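Type-2Aa cytolytic delta-endotoxin (Bacillus thuringiensis serovar kyushuensis, PDB 1CBY) kills the larvae of dipteran insects by forming pores in the epithelial cell membrane of the midgut. Local coordinates at residues L33-S38 with D235-N240; N42-F47 with E152-W157; L60-Q65 with V239-L244; S90-T95 with L220-A225. All coordinates share one frame; numbering follows the deposited sequence.

How the contacts relate
Contacts 1 and 3 lie side by side, their centres about 11 Å apart, and share V239 and N240: the chain leaving helix 233-237 first meets the N-terminal arm and then the end of helix 54-63. Residues 60-65 link contact 3 to contact 2, through F47 on A61 and a probable hydrogen bond from N42 N to Q65 OE1, and to contact 4, through L60 on L222. Contacts 2 and 4 belong to the same mixed sheet, with centres about 21 Å apart and no touch. Along the chain, contact 4 is nested inside the loops closed by contacts 1 and 3. Contacts 1 and 2 both touch the second subunit, where strands 28-36 and 44-48 carry the sheet across the dimer interface.

Contact 1. Residues L33-S38 with D235-N240; sequences LTVPSS and DIFNVN
The aromatic ring of F237 is the apolar centre of this contact, meeting V35 and L33 of the N-terminal strand. CG1 of V35 comes within 3.9 Å of F237 CE2 and is equally close to CD2, so a single methyl branch meets the ring obliquely, at its CD2-CE2 bond. Further along the strand, L33 CD1 approaches F237 CZ at 4.3 Å. With CG anti to the carbonyl carbon (chi1 -68°), the F237 ring swings to the strand; the carbonyl oxygen of the same residue takes part in a separate, polar part of the contact. L58 of helix 54-63 and P51 of the second subunit add to the packing around this buried ring.

Beyond V35 the contact becomes looser and wetter. S38 OG donates to F237 O over 3.2 Å, arriving in the carbonyl plane on a lone pair. The same oxygen also accepts from water 2, which in turn takes the S38 backbone N-H at 3.0 Å, so the serine is held both directly and through solvent. Water 1 makes a second bridge, donating to S37 OG and, over 2.7 Å, to V239 O. S38 and N238 are exposed here, in contrast to the buried residues around the F237 ring.

S38 is the N-terminal stop of proteolytic processing. Residues L33 to P36 leading to it pair antiparallel with a strand of the second subunit, in keeping with the intertwined N-terminal arms of the inactive protoxin dimer.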
loop_
_atom_site.group_PDB
_atom_site.type_symbol
_atom_site.label_atom_id
_atom_site.label_comp_id
_atom_site.label_asym_id
_atom_site.label_seq_id
_atom_site.Cartn_x
_atom_site.Cartn_y
_atom_site.Cartn_z
ATOM N N LEU A 33 4.143 -3.181 2.962
ATOM C CA LEU A 33 5.006 -3.542 4.074
ATOM C C LEU A 33 4.957 -2.568 5.239
ATOM O O LEU A 33 5.222 -1.371 5.078
ATOM C CB LEU A 33 6.457 -3.623 3.599
ATOM C CG LEU A 33 7.242 -4.924 3.762
ATOM C CD1 LEU A 33 8.715 -4.610 3.550
ATOM C CD2 LEU A 33 7.028 -5.536 5.136
ATOM N N THR A 34 4.627 -3.090 6.413
ATOM C CA THR A 34 4.612 -2.296 7.629
ATOM C C THR A 34 5.540 -3.088 8.538
ATOM O O THR A 34 5.200 -4.175 9.006
ATOM C CB THR A 34 3.214 -2.172 8.230
ATOM O OG1 THR A 34 2.309 -1.702 7.225
ATOM C CG2 THR A 34 3.229 -1.168 9.374
ATOM N N VAL A 35 6.750 -2.575 8.695
ATOM C CA VAL A 35 7.774 -3.226 9.492
ATOM C C VAL A 35 8.345 -2.211 10.494
ATOM O O VAL A 35 8.475 -1.030 10.168
ATOM C CB VAL A 35 8.894 -3.752 8.551
ATOM C CG1 VAL A 35 9.670 -2.601 7.932
ATOM C CG2 VAL A 35 9.814 -4.660 9.278
ATOM N N PRO A 36 8.605 -2.637 11.749
ATOM C CA PRO A 36 9.156 -1.729 12.766
ATOM C C PRO A 36 10.490 -1.115 12.340
ATOM O O PRO A 36 11.407 -1.826 11.937
ATOM C CB PRO A 36 9.283 -2.627 14.005
ATOM C CG PRO A 36 9.269 -4.024 13.454
ATOM C CD PRO A 36 8.276 -3.942 12.346
ATOM N N SER A 37 10.577 0.209 12.430
ATOM C CA SER A 37 11.766 0.953 12.021
ATOM C C SER A 37 12.800 1.144 13.125
ATOM O O SER A 37 12.464 1.177 14.310
ATOM C CB SER A 37 11.349 2.322 11.467
ATOM O OG SER A 37 12.454 3.034 10.932
ATOM N N SER A 38 14.060 1.279 12.719
ATOM C CA SER A 38 15.167 1.497 13.643
ATOM C C SER A 38 15.289 2.977 14.000
ATOM O O SER A 38 15.949 3.336 14.974
ATOM C CB SER A 38 16.484 1.009 13.031
ATOM O OG SER A 38 16.551 -0.409 13.006
ATOM N N ASP A 235 20.078 -6.597 7.950
ATOM C CA ASP A 235 21.094 -5.554 7.974
ATOM C C ASP A 235 20.538 -4.318 7.291
ATOM O O ASP A 235 20.744 -3.196 7.751
ATOM C CB ASP A 235 22.361 -6.005 7.237
ATOM C CG ASP A 235 23.118 -7.108 7.967
ATOM O OD1 ASP A 235 22.545 -7.758 8.871
ATOM O OD2 ASP A 235 24.300 -7.331 7.622
ATOM N N ILE A 236 19.802 -4.538 6.208
ATOM C CA ILE A 236 19.215 -3.438 5.454
ATOM C C ILE A 236 18.275 -2.599 6.320
ATOM O O ILE A 236 18.415 -1.380 6.388
ATOM C CB ILE A 236 18.478 -3.953 4.181
ATOM C CG1 ILE A 236 19.490 -4.571 3.210
ATOM C CG2 ILE A 236 17.724 -2.819 3.495
ATOM C CD1 ILE A 236 18.887 -5.099 1.935
ATOM N N PHE A 237 17.365 -3.250 7.033
ATOM C CA PHE A 237 16.422 -2.525 7.873
ATOM C C PHE A 237 16.982 -1.996 9.194
ATOM O O PHE A 237 16.270 -1.339 9.950
ATOM C CB PHE A 237 15.158 -3.355 8.089
ATOM C CG PHE A 237 14.343 -3.537 6.837
ATOM C CD1 PHE A 237 14.598 -4.593 5.969
ATOM C CD2 PHE A 237 13.346 -2.626 6.502
ATOM C CE1 PHE A 237 13.875 -4.738 4.784
ATOM C CE2 PHE A 237 12.619 -2.764 5.319
ATOM C CZ PHE A 237 12.885 -3.821 4.461
ATOM N N ASN A 238 18.251 -2.274 9.474
ATOM C CA ASN A 238 18.889 -1.786 10.699
ATOM C C ASN A 238 19.490 -0.404 10.482
ATOM O O ASN A 238 19.879 0.270 11.438
ATOM C CB ASN A 238 19.998 -2.734 11.163
ATOM C CG ASN A 238 19.486 -3.879 12.019
ATOM O OD1 ASN A 238 20.268 -4.713 12.474
ATOM N ND2 ASN A 238 18.177 -3.929 12.247
ATOM N N VAL A 239 19.604 -0.001 9.220
ATOM C CA VAL A 239 20.168 1.300 8.877
ATOM C C VAL A 239 19.308 2.410 9.479
ATOM O O VAL A 239 18.080 2.352 9.430
ATOM C CB VAL A 239 20.271 1.475 7.334
ATOM C CG1 VAL A 239 20.821 2.851 6.983
ATOM C CG2 VAL A 239 21.158 0.385 6.732
ATOM N N ASN A 240 19.955 3.409 10.067
ATOM C CA ASN A 240 19.231 4.518 10.679
ATOM C C ASN A 240 19.268 5.743 9.785
ATOM O O ASN A 240 19.734 5.665 8.652
ATOM C CB ASN A 240 19.797 4.839 12.068
ATOM C CG ASN A 240 21.287 5.167 12.056
ATOM O OD1 ASN A 240 21.908 5.226 13.111
ATOM N ND2 ASN A 240 21.863 5.376 10.878
HETATM O O HOH W 1 15.578 2.976 10.245
HETATM O O HOH W 2 14.241 0.510 9.851
#

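Contact 2. Residues N42-F47 with E152-W157; sequences NFNTVF and EAWIFW
The side-chain amide of N44 lies stacked over one face of the W154 indole, the two planes only 18° apart, and E152 CB covers the opposite face, offset toward the rim. W154 belongs to a type I beta turn, E152 to I155, that leads into strand 155-158 of the mixed sheet. N44 CG sits over the middle of the ring system, 3.9 Å above its plane, and N44 CB makes a CH-pi contact 4.0 Å from the centroid of the five-membered ring. The ring nitrogen NE1 is hydrogen-bonded to Q149 OE1, while N44 OD1, above the indole face, bonds to Y169 OH, so the indole N-H and the amide oxygen are each held by a third residue.

The W154 chi1 of 60° sets CG between the backbone N and the carbonyl carbon and turns the ring toward N44. Both segments bond through their backbones to N170 of strand 165-175, which brings the start of strand 44-48 beside the turn. H30 of the second subunit also meets the W154 ring, and strand 44-48 continues the sheet into that subunit.

At the turn itself the contact is polar. W154 CA approaches N42 O at 3.6 Å in a CA-H...O contact. N42 ND2 donates to A153 O over 3.2 Å with an N-H...O angle of 162°; the oxygen lies near the amide plane, but the donor stands well above the carbonyl plane of A153.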
loop_
_atom_site.group_PDB
_atom_site.type_symbol
_atom_site.label_atom_id
_atom_site.label_comp_id
_atom_site.label_asym_id
_atom_site.label_seq_id
_atom_site.Cartn_x
_atom_site.Cartn_y
_atom_site.Cartn_z
ATOM N N ASN A 42 8.544 9.488 9.034
ATOM C CA ASN A 42 7.330 10.275 8.837
ATOM C C ASN A 42 6.978 10.402 7.356
ATOM O O ASN A 42 6.425 11.413 6.917
ATOM C CB ASN A 42 7.504 11.660 9.467
ATOM C CG ASN A 42 7.742 11.587 10.965
ATOM O OD1 ASN A 42 8.857 11.790 11.439
ATOM N ND2 ASN A 42 6.694 11.280 11.714
ATOM N N PHE A 43 7.266 9.348 6.600
ATOM C CA PHE A 43 7.011 9.317 5.165
ATOM C C PHE A 43 6.148 8.134 4.771
ATOM O O PHE A 43 6.323 7.032 5.292
ATOM C CB PHE A 43 8.331 9.197 4.385
ATOM C CG PHE A 43 8.929 10.509 3.981
ATOM C CD1 PHE A 43 8.247 11.367 3.125
ATOM C CD2 PHE A 43 10.183 10.887 4.448
ATOM C CE1 PHE A 43 8.805 12.589 2.737
ATOM C CE2 PHE A 43 10.750 12.106 4.067
ATOM C CZ PHE A 43 10.058 12.959 3.209
ATOM N N ASN A 44 5.179 8.385 3.895
ATOM C CA ASN A 44 4.340 7.322 3.354
ATOM C C ASN A 44 5.194 6.939 2.136
ATOM O O ASN A 44 5.317 7.704 1.169
ATOM C CB ASN A 44 2.976 7.863 2.922
ATOM C CG ASN A 44 1.939 6.762 2.717
ATOM O OD1 ASN A 44 0.759 7.051 2.529
ATOM N ND2 ASN A 44 2.367 5.505 2.752
ATOM N N THR A 45 5.856 5.798 2.236
ATOM C CA THR A 45 6.764 5.342 1.202
ATOM C C THR A 45 6.196 4.426 0.110
ATOM O O THR A 45 5.449 3.484 0.391
ATOM C CB THR A 45 7.970 4.678 1.867
ATOM O OG1 THR A 45 8.402 5.493 2.963
ATOM C CG2 THR A 45 9.109 4.550 0.897
ATOM N N VAL A 46 6.558 4.724 -1.137
ATOM C CA VAL A 46 6.136 3.942 -2.298
ATOM C C VAL A 46 7.398 3.602 -3.089
ATOM O O VAL A 46 8.103 4.498 -3.562
ATOM C CB VAL A 46 5.146 4.730 -3.194
ATOM C CG1 VAL A 46 4.833 3.950 -4.462
ATOM C CG2 VAL A 46 3.858 5.002 -2.439
ATOM N N PHE A 47 7.698 2.309 -3.186
ATOM C CA PHE A 47 8.882 1.813 -3.893
ATOM C C PHE A 47 8.540 0.985 -5.127
ATOM O O PHE A 47 7.848 -0.032 -5.026
ATOM C CB PHE A 47 9.724 0.914 -2.975
ATOM C CG PHE A 47 10.620 1.654 -2.010
ATOM C CD1 PHE A 47 10.628 3.040 -1.945
ATOM C CD2 PHE A 47 11.464 0.941 -1.160
ATOM C CE1 PHE A 47 11.460 3.702 -1.052
ATOM C CE2 PHE A 47 12.297 1.595 -0.266
ATOM C CZ PHE A 47 12.295 2.976 -0.211
ATOM N N GLU A 152 -1.215 8.095 12.108
ATOM C CA GLU A 152 -0.082 7.603 11.332
ATOM C C GLU A 152 0.934 8.736 11.273
ATOM O O GLU A 152 0.561 9.901 11.207
ATOM C CB GLU A 152 -0.523 7.215 9.922
ATOM C CG GLU A 152 -1.598 6.127 9.863
ATOM C CD GLU A 152 -1.101 4.743 10.271
ATOM O OE1 GLU A 152 0.095 4.587 10.597
ATOM O OE2 GLU A 152 -1.917 3.797 10.256
ATOM N N ALA A 153 2.215 8.394 11.247
ATOM C CA ALA A 153 3.283 9.393 11.236
ATOM C C ALA A 153 3.379 10.343 10.047
ATOM O O ALA A 153 3.904 11.449 10.186
ATOM C CB ALA A 153 4.626 8.715 11.459
ATOM N N TRP A 154 2.905 9.917 8.880
ATOM C CA TRP A 154 2.988 10.757 7.684
ATOM C C TRP A 154 1.987 11.903 7.623
ATOM O O TRP A 154 2.053 12.733 6.714
ATOM C CB TRP A 154 2.919 9.911 6.405
ATOM C CG TRP A 154 1.670 9.111 6.243
ATOM C CD1 TRP A 154 0.481 9.546 5.745
ATOM C CD2 TRP A 154 1.490 7.728 6.565
ATOM N NE1 TRP A 154 -0.431 8.519 5.737
ATOM C CE2 TRP A 154 0.163 7.392 6.236
ATOM C CE3 TRP A 154 2.326 6.740 7.098
ATOM C CZ2 TRP A 154 -0.352 6.111 6.420
ATOM C CZ3 TRP A 154 1.815 5.464 7.280
ATOM C CH2 TRP A 154 0.485 5.162 6.943
ATOM N N ILE A 155 1.060 11.951 8.575
ATOM C CA ILE A 155 0.078 13.029 8.597
ATOM C C ILE A 155 0.054 13.775 9.931
ATOM O O ILE A 155 -0.090 13.171 10.990
ATOM C CB ILE A 155 -1.342 12.536 8.215
ATOM C CG1 ILE A 155 -2.330 13.704 8.271
ATOM C CG2 ILE A 155 -1.770 11.373 9.102
ATOM C CD1 ILE A 155 -3.682 13.382 7.696
ATOM N N PHE A 156 0.218 15.092 9.862
ATOM C CA PHE A 156 0.224 15.945 11.045
ATOM C C PHE A 156 -0.834 17.033 10.920
ATOM O O PHE A 156 -0.710 17.930 10.083
ATOM C CB PHE A 156 1.599 16.597 11.217
ATOM C CG PHE A 156 1.691 17.528 12.397
ATOM C CD1 PHE A 156 1.651 17.033 13.696
ATOM C CD2 PHE A 156 1.835 18.897 12.207
ATOM C CE1 PHE A 156 1.755 17.888 14.784
ATOM C CE2 PHE A 156 1.939 19.761 13.290
ATOM C CZ PHE A 156 1.900 19.255 14.580
ATOM N N TRP A 157 -1.863 16.956 11.757
ATOM C CA TRP A 157 -2.938 17.942 11.743
ATOM C C TRP A 157 -2.524 19.193 12.507
ATOM O O TRP A 157 -1.536 19.187 13.241
ATOM C CB TRP A 157 -4.203 17.371 12.383
ATOM C CG TRP A 157 -4.638 16.041 11.840
ATOM C CD1 TRP A 157 -4.217 14.811 12.259
ATOM C CD2 TRP A 157 -5.629 15.802 10.825
ATOM N NE1 TRP A 157 -4.891 13.827 11.582
ATOM C CE2 TRP A 157 -5.761 14.402 10.696
ATOM C CE3 TRP A 157 -6.419 16.633 10.023
ATOM C CZ2 TRP A 157 -6.653 13.813 9.796
ATOM C CZ3 TRP A 157 -7.305 16.048 9.127
ATOM C CH2 TRP A 157 -7.415 14.648 9.023
#

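Contact 3. Residues L60-Q65 with V239-L244; sequences LANAFQ and VNNYNL
N62, on the last turn of helix 54-63, and N241, in the loop after helix 233-237, cross at about a right angle, their amide planes 61° apart. Against Q65 the N241 amide is turned quite differently: those two side chains cross obliquely, but with amide planes only 17° apart. N241 therefore fits between N62 of the helix and Q65 just beyond its end, meeting the aliphatic CB and CG of Q65 along one flank and the base of N62 along another.

With its CG anti to the carbonyl carbon (chi1 -70°), N62 extends its amide toward the loop backbone, where ND2 stands 3.6 Å from both V239 O and N240 O. Its OD1 is hydrogen-bonded to K29 NZ of the second subunit. L244 closes the far end: CD1 touches N62 CB at 3.7 Å and A63 CB at 4.2 Å, although this leucine is poorly ordered. The Q65 amide bonds away from the loop, to D41 OD1 and the backbone N of N42.

The two segments thus meet chiefly through aliphatic parts of their side chains, while the polar bonds of N62, Q65 and the N241 backbone N, which donates to D39 OD2, lead to residues outside them.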
loop_
_atom_site.group_PDB
_atom_site.type_symbol
_atom_site.label_atom_id
_atom_site.label_comp_id
_atom_site.label_asym_id
_atom_site.label_seq_id
_atom_site.Cartn_x
_atom_site.Cartn_y
_atom_site.Cartn_z
ATOM N N LEU A 60 18.244 6.380 0.486
ATOM C CA LEU A 60 17.770 7.672 -0.002
ATOM C C LEU A 60 16.540 8.131 0.773
ATOM O O LEU A 60 16.418 9.307 1.123
ATOM C CB LEU A 60 17.470 7.588 -1.503
ATOM C CG LEU A 60 18.704 7.544 -2.414
ATOM C CD1 LEU A 60 18.402 6.838 -3.726
ATOM C CD2 LEU A 60 19.201 8.955 -2.655
ATOM N N ALA A 61 15.647 7.195 1.070
ATOM C CA ALA A 61 14.441 7.513 1.823
ATOM C C ALA A 61 14.806 8.064 3.208
ATOM O O ALA A 61 14.379 9.161 3.581
ATOM C CB ALA A 61 13.569 6.273 1.961
ATOM N N ASN A 62 15.631 7.319 3.943
ATOM C CA ASN A 62 16.062 7.717 5.283
ATOM C C ASN A 62 16.776 9.052 5.303
ATOM O O ASN A 62 16.590 9.839 6.232
ATOM C CB ASN A 62 16.973 6.663 5.909
ATOM C CG ASN A 62 16.239 5.392 6.259
ATOM O OD1 ASN A 62 15.007 5.320 6.172
ATOM N ND2 ASN A 62 16.989 4.373 6.656
ATOM N N ALA A 63 17.602 9.306 4.293
ATOM C CA ALA A 63 18.343 10.559 4.218
ATOM C C ALA A 63 17.397 11.747 4.203
ATOM O O ALA A 63 17.681 12.782 4.803
ATOM C CB ALA A 63 19.231 10.582 2.989
ATOM N N PHE A 64 16.256 11.595 3.543
ATOM C CA PHE A 64 15.297 12.690 3.476
ATOM C C PHE A 64 14.399 12.849 4.699
ATOM O O PHE A 64 13.583 13.773 4.757
ATOM C CB PHE A 64 14.495 12.632 2.180
ATOM C CG PHE A 64 15.281 13.080 0.980
ATOM C CD1 PHE A 64 15.613 14.422 0.817
ATOM C CD2 PHE A 64 15.717 12.162 0.032
ATOM C CE1 PHE A 64 16.369 14.843 -0.266
ATOM C CE2 PHE A 64 16.476 12.573 -1.057
ATOM C CZ PHE A 64 16.802 13.916 -1.206
ATOM N N GLN A 65 14.573 11.974 5.688
ATOM C CA GLN A 65 13.803 12.064 6.926
ATOM C C GLN A 65 14.211 13.371 7.592
ATOM O O GLN A 65 13.375 14.109 8.103
ATOM C CB GLN A 65 14.140 10.905 7.865
ATOM C CG GLN A 65 13.663 9.542 7.401
ATOM C CD GLN A 65 12.160 9.363 7.508
ATOM O OE1 GLN A 65 11.451 10.193 8.084
ATOM N NE2 GLN A 65 11.662 8.275 6.945
ATOM N N VAL A 239 19.604 -0.001 9.220
ATOM C CA VAL A 239 20.168 1.300 8.877
ATOM C C VAL A 239 19.308 2.410 9.479
ATOM O O VAL A 239 18.080 2.352 9.430
ATOM C CB VAL A 239 20.271 1.475 7.334
ATOM C CG1 VAL A 239 20.821 2.851 6.983
ATOM C CG2 VAL A 239 21.158 0.385 6.732
ATOM N N ASN A 240 19.955 3.409 10.067
ATOM C CA ASN A 240 19.231 4.518 10.679
ATOM C C ASN A 240 19.268 5.743 9.785
ATOM O O ASN A 240 19.734 5.665 8.652
ATOM C CB ASN A 240 19.797 4.839 12.068
ATOM C CG ASN A 240 21.287 5.167 12.056
ATOM O OD1 ASN A 240 21.908 5.226 13.111
ATOM N ND2 ASN A 240 21.863 5.376 10.878
ATOM N N ASN A 241 18.816 6.882 10.296
ATOM C CA ASN A 241 18.805 8.107 9.506
ATOM C C ASN A 241 20.070 8.933 9.705
ATOM O O ASN A 241 20.026 10.159 9.631
ATOM C CB ASN A 241 17.589 8.965 9.872
ATOM C CG ASN A 241 16.292 8.180 9.902
ATOM O OD1 ASN A 241 15.373 8.525 10.638
ATOM N ND2 ASN A 241 16.211 7.121 9.111
ATOM N N TYR A 242 21.204 8.277 9.930
ATOM C CA TYR A 242 22.443 9.008 10.171
ATOM C C TYR A 242 23.610 8.502 9.342
ATOM O O TYR A 242 23.693 7.313 9.038
ATOM C CB TYR A 242 22.786 8.977 11.668
ATOM C CG TYR A 242 21.760 9.691 12.526
ATOM C CD1 TYR A 242 20.593 9.045 12.942
ATOM C CD2 TYR A 242 21.925 11.029 12.874
ATOM C CE1 TYR A 242 19.618 9.720 13.668
ATOM C CE2 TYR A 242 20.956 11.713 13.604
ATOM C CZ TYR A 242 19.807 11.054 13.994
ATOM O OH TYR A 242 18.837 11.734 14.690
ATOM N N ASN A 243 24.517 9.419 8.999
ATOM C CA ASN A 243 25.696 9.114 8.193
ATOM C C ASN A 243 25.258 8.578 6.837
ATOM O O ASN A 243 25.504 7.418 6.500
ATOM C CB ASN A 243 26.600 8.106 8.909
ATOM C CG ASN A 243 26.971 8.554 10.301
ATOM O OD1 ASN A 243 27.513 9.638 10.487
ATOM N ND2 ASN A 243 26.679 7.718 11.288
ATOM N N LEU A 244 24.579 9.428 6.069
ATOM C CA LEU A 244 24.092 9.035 4.753
ATOM C C LEU A 244 24.457 9.987 3.612
ATOM O O LEU A 244 24.438 9.589 2.443
ATOM C CB LEU A 244 22.575 8.806 4.794
ATOM C CG LEU A 244 22.061 7.661 5.671
ATOM C CD1 LEU A 244 20.561 7.538 5.547
ATOM C CD2 LEU A 244 22.726 6.354 5.283
#

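Contact 4. Residues S90-T95 with L220-A225; sequences SAIVKT and LTLVQA
Strands 90-102 and 210-225 pair antiparallel through backbone bonds, interrupted by a beta bulge in which V93 and K94 lie across from the single residue T221. The regular part is tied by V223 N to A91 O, 2.9 Å and nearly straight at 171°. In the bulge, V93 N donates to T221 O over 2.7 Å, and T221 N returns a bond to K94 O at 2.8 Å, almost in line with the carbonyl. The backbone of V93 is close to helical (psi -59°), and this sets the extra residue into the strand.

Side chains then pack along both faces. On the one carrying I92, T95, L220 and L222, I92 CG1 crosses L222 CD1 obliquely at 4.1 Å, and T95 CG2 touches L220 CB at 3.6 Å. On the face carrying A91 and V223, V223 CG1 meets V93 CG2 at 3.7 Å, the two side chains crossing at about a right angle, while V223 CG2 also reaches A91 CB.

Farther out, helices cover the sheet. Helix 77-84 packs on I92, T95 and L220, and L60 of helix 54-63 on L222 and Q224, while T221 OG1 on the other face bonds to V121 O of helix 107-122. This layering of helices over a central sheet is characteristic of the Cyt toxin fold. Strand 183-195 continues the sheet beyond 210-225. At the S90-Q224 end of the pair, S90 CB lies 3.8 Å from Q224 CB, with S90 OG bonded to I87 O and Q224 OE1 to Q56 NE2.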
loop_
_atom_site.group_PDB
_atom_site.type_symbol
_atom_site.label_atom_id
_atom_site.label_comp_id
_atom_site.label_asym_id
_atom_site.label_seq_id
_atom_site.Cartn_x
_atom_site.Cartn_y
_atom_site.Cartn_z
ATOM N N SER A 90 24.778 11.797 -7.522
ATOM C CA SER A 90 23.399 12.099 -7.866
ATOM C C SER A 90 23.284 13.479 -8.497
ATOM O O SER A 90 24.281 14.185 -8.638
ATOM C CB SER A 90 22.527 12.023 -6.606
ATOM O OG SER A 90 23.038 12.845 -5.569
ATOM N N ALA A 91 22.066 13.858 -8.871
ATOM C CA ALA A 91 21.807 15.156 -9.476
ATOM C C ALA A 91 20.339 15.518 -9.293
ATOM O O ALA A 91 19.462 14.661 -9.426
ATOM C CB ALA A 91 22.158 15.126 -10.957
ATOM N N ILE A 92 20.082 16.780 -8.958
ATOM C CA ILE A 92 18.721 17.270 -8.752
ATOM C C ILE A 92 18.105 17.625 -10.097
ATOM O O ILE A 92 18.531 18.575 -10.752
ATOM C CB ILE A 92 18.703 18.515 -7.841
ATOM C CG1 ILE A 92 19.309 18.176 -6.480
ATOM C CG2 ILE A 92 17.286 19.024 -7.673
ATOM C CD1 ILE A 92 19.365 19.346 -5.536
ATOM N N VAL A 93 17.111 16.846 -10.503
ATOM C CA VAL A 93 16.431 17.046 -11.778
ATOM C C VAL A 93 15.540 18.281 -11.823
ATOM O O VAL A 93 15.749 19.166 -12.649
ATOM C CB VAL A 93 15.602 15.800 -12.161
ATOM C CG1 VAL A 93 14.756 16.074 -13.384
ATOM C CG2 VAL A 93 16.523 14.630 -12.422
ATOM N N LYS A 94 14.558 18.347 -10.933
ATOM C CA LYS A 94 13.624 19.467 -10.913
ATOM C C LYS A 94 13.104 19.641 -9.494
ATOM O O LYS A 94 12.991 18.663 -8.755
ATOM C CB LYS A 94 12.464 19.155 -11.871
ATOM C CG LYS A 94 11.727 20.357 -12.453
ATOM C CD LYS A 94 10.583 20.826 -11.564
ATOM C CE LYS A 94 9.842 21.998 -12.199
ATOM N NZ LYS A 94 8.673 22.449 -11.396
ATOM N N THR A 95 12.835 20.879 -9.094
ATOM C CA THR A 95 12.318 21.151 -7.756
ATOM C C THR A 95 11.021 21.930 -7.894
ATOM O O THR A 95 10.715 22.435 -8.973
ATOM C CB THR A 95 13.315 21.985 -6.889
ATOM O OG1 THR A 95 13.604 23.231 -7.533
ATOM C CG2 THR A 95 14.621 21.228 -6.666
ATOM N N LEU A 220 11.027 17.635 -4.995
ATOM C CA LEU A 220 12.249 17.698 -5.772
ATOM C C LEU A 220 12.564 16.282 -6.213
ATOM O O LEU A 220 12.313 15.328 -5.471
ATOM C CB LEU A 220 13.410 18.275 -4.959
ATOM C CG LEU A 220 14.142 17.403 -3.941
ATOM C CD1 LEU A 220 15.458 18.058 -3.593
ATOM C CD2 LEU A 220 13.297 17.204 -2.698
ATOM N N THR A 221 13.028 16.139 -7.449
ATOM C CA THR A 221 13.385 14.833 -7.977
ATOM C C THR A 221 14.895 14.744 -8.059
ATOM O O THR A 221 15.554 15.624 -8.616
ATOM C CB THR A 221 12.785 14.598 -9.366
ATOM O OG1 THR A 221 11.393 14.941 -9.345
ATOM C CG2 THR A 221 12.937 13.138 -9.754
ATOM N N LEU A 222 15.440 13.686 -7.479
ATOM C CA LEU A 222 16.875 13.471 -7.467
ATOM C C LEU A 222 17.199 12.117 -8.089
ATOM O O LEU A 222 16.519 11.125 -7.818
ATOM C CB LEU A 222 17.383 13.515 -6.024
ATOM C CG LEU A 222 18.868 13.239 -5.810
ATOM C CD1 LEU A 222 19.485 14.367 -5.001
ATOM C CD2 LEU A 222 19.057 11.896 -5.123
ATOM N N VAL A 223 18.185 12.091 -8.976
ATOM C CA VAL A 223 18.596 10.841 -9.593
ATOM C C VAL A 223 19.985 10.507 -9.063
ATOM O O VAL A 223 20.818 11.398 -8.891
ATOM C CB VAL A 223 18.625 10.916 -11.145
ATOM C CG1 VAL A 223 17.214 11.109 -11.691
ATOM C CG2 VAL A 223 19.559 12.026 -11.620
ATOM N N GLN A 224 20.205 9.239 -8.738
ATOM C CA GLN A 224 21.494 8.781 -8.232
ATOM C C GLN A 224 21.916 7.542 -9.008
ATOM O O GLN A 224 21.083 6.694 -9.332
ATOM C CB GLN A 224 21.400 8.442 -6.750
ATOM C CG GLN A 224 22.680 7.855 -6.187
ATOM C CD GLN A 224 22.524 7.405 -4.756
ATOM O OE1 GLN A 224 21.623 6.626 -4.434
ATOM N NE2 GLN A 224 23.391 7.897 -3.882
ATOM N N ALA A 225 23.205 7.442 -9.309
ATOM C CA ALA A 225 23.730 6.308 -10.054
ATOM C C ALA A 225 23.325 5.012 -9.369
ATOM O O ALA A 225 23.389 4.905 -8.142
ATOM C CB ALA A 225 25.241 6.404 -10.154
#